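Local coordinates for PilZ domain-containing protein (Legionella pneumophila subsp. pneumophila, PDB 4Q63) that is of unknown function but has a PilZ-like domain and may bind cyclic-di-GMP, at residues 66-69 / 75-78. Residues are numbered along the deposited sequence; the frame is centred on the assembly and turned at random.
Sequences EVIR and IVLH. With CD (cadmium ion), chain C.
Two first torsions set up the meeting of Glu-66 and His-78: the glutamate CG sits between its backbone N and carbonyl carbon (chi1 59°), with the chain extended beyond, while the imidazole is swung anti to the backbone N (chi1 171°). The two side chains therefore run alongside each other on the same face of the hairpin. His-78 ND1 donates to Glu-66 OE2 at 2.6 Å, the acceptor lying almost in the ring plane; ND1 meets OE2 on its anti side, somewhat out of the carboxylate plane, which is turned 37° from the imidazole. Both carboxylate oxygens also bind a cadmium ion, Glu-66 OE1 at 2.6 Å, and a water is a further ligand. OE2 is thus shared between metal and imidazole, and His-78, a second-shell partner of the metal, probably helps the cadmium ion hold the carboxylate in place.

Their backbones form a hydrogen-bonded antiparallel pair, His-78 N donating to Glu-66 O at 2.8 Å and Glu-66 N to His-78 O. Further along the strand the register slips by one residue, a classic beta bulge: Ile-68 and Arg-69 both face Val-76, which accepts from Ile-68 N through its O (2.9 Å) and donates from its N to Arg-69 O (2.7 Å). Ile-68 CG2 lies 3.4 Å from His-78 CB, the two side chains crossing at about a right angle, and the Arg-69 chain, bent at chi3, runs alongside Val-76 and brings NH1 near its CG2. On the other face, Val-67 spreads its two methyls, CG1 against Ile-75 CG2 (3.6 Å) and CG2 against Leu-77 CD2.

The bulged hairpin of strands 59-71 and 74-79 belongs to the curled antiparallel sheet of this PilZ-like domain: strand 36-40 pairs with strand 74-79 through Ala-37 and Val-39, and Leu-77 reaches across to Leu-52 of strand 49-56.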
loop_
_atom_site.group_PDB
_atom_site.type_symbol
_atom_site.label_atom_id
_atom_site.label_comp_id
_atom_site.label_asym_id
_atom_site.label_seq_id
_atom_site.Cartn_x
_atom_site.Cartn_y
_atom_site.Cartn_z
ATOM N N GLU A 66 -2.456 9.544 -2.317
ATOM C CA GLU A 66 -1.672 10.708 -2.672
ATOM C C GLU A 66 -0.329 10.614 -1.938
ATOM O O GLU A 66 -0.255 10.054 -0.839
ATOM C CB GLU A 66 -2.412 11.962 -2.230
ATOM C CG GLU A 66 -2.657 11.942 -0.738
ATOM C CD GLU A 66 -3.465 13.102 -0.253
ATOM O OE1 GLU A 66 -3.856 13.939 -1.088
ATOM O OE2 GLU A 66 -3.728 13.153 0.960
ATOM N N VAL A 67 0.719 11.150 -2.556
ATOM C CA VAL A 67 2.034 11.267 -1.905
ATOM C C VAL A 67 1.985 12.396 -0.884
ATOM O O VAL A 67 1.593 13.521 -1.229
ATOM C CB VAL A 67 3.128 11.547 -2.943
ATOM C CG1 VAL A 67 4.486 11.788 -2.269
ATOM C CG2 VAL A 67 3.203 10.401 -3.972
ATOM N N ILE A 68 2.346 12.106 0.374
ATOM C CA ILE A 68 2.306 13.140 1.434
ATOM C C ILE A 68 3.663 13.467 2.010
ATOM O O ILE A 68 3.825 14.488 2.701
ATOM C CB ILE A 68 1.355 12.781 2.614
ATOM C CG1 ILE A 68 1.856 11.528 3.357
ATOM C CG2 ILE A 68 -0.063 12.609 2.082
ATOM C CD1 ILE A 68 1.338 11.367 4.784
ATOM N N ARG A 69 4.653 12.624 1.727
ATOM C CA ARG A 69 6.014 12.897 2.211
ATOM C C ARG A 69 7.002 12.125 1.341
ATOM O O ARG A 69 6.754 10.972 0.976
ATOM C CB ARG A 69 6.142 12.462 3.686
ATOM C CG ARG A 69 7.507 12.666 4.329
ATOM C CD ARG A 69 7.503 12.139 5.776
ATOM N NE ARG A 69 6.301 12.579 6.465
ATOM C CZ ARG A 69 5.401 11.772 7.022
ATOM N NH1 ARG A 69 5.594 10.461 7.041
ATOM N NH2 ARG A 69 4.320 12.290 7.588
ATOM N N ILE A 75 8.867 7.008 -0.358
ATOM C CA ILE A 75 7.751 7.886 -0.606
ATOM C C ILE A 75 6.671 7.418 0.340
ATOM O O ILE A 75 6.405 6.217 0.434
ATOM C CB ILE A 75 7.307 7.726 -2.075
ATOM C CG1 ILE A 75 8.504 7.999 -3.006
ATOM C CG2 ILE A 75 6.174 8.648 -2.400
ATOM C CD1 ILE A 75 8.208 7.775 -4.476
ATOM N N VAL A 76 6.057 8.340 1.071
ATOM C CA VAL A 76 4.922 7.957 1.923
ATOM C C VAL A 76 3.585 8.273 1.230
ATOM O O VAL A 76 3.332 9.422 0.859
ATOM C CB VAL A 76 4.978 8.682 3.295
ATOM C CG1 VAL A 76 3.790 8.284 4.168
ATOM C CG2 VAL A 76 6.308 8.408 4.005
ATOM N N LEU A 77 2.739 7.256 1.067
ATOM C CA LEU A 77 1.424 7.428 0.455
ATOM C C LEU A 77 0.342 7.468 1.512
ATOM O O LEU A 77 0.429 6.806 2.541
ATOM C CB LEU A 77 1.104 6.282 -0.511
ATOM C CG LEU A 77 2.155 5.890 -1.540
ATOM C CD1 LEU A 77 1.589 4.767 -2.439
ATOM C CD2 LEU A 77 2.611 7.100 -2.374
ATOM N N HIS A 78 -0.668 8.276 1.256
ATOM C CA HIS A 78 -1.854 8.358 2.090
ATOM C C HIS A 78 -3.051 7.855 1.254
ATOM O O HIS A 78 -3.271 8.371 0.157
ATOM C CB HIS A 78 -2.047 9.817 2.390
ATOM C CG HIS A 78 -3.338 10.152 3.054
ATOM N ND1 HIS A 78 -4.051 11.290 2.747
ATOM C CD2 HIS A 78 -4.018 9.527 4.039
ATOM C CE1 HIS A 78 -5.133 11.339 3.502
ATOM N NE2 HIS A 78 -5.127 10.285 4.296
HETATM CD CD CD C . -4.067 15.679 0.825
HETATM O O HOH W 1 -5.525 15.194 2.645
#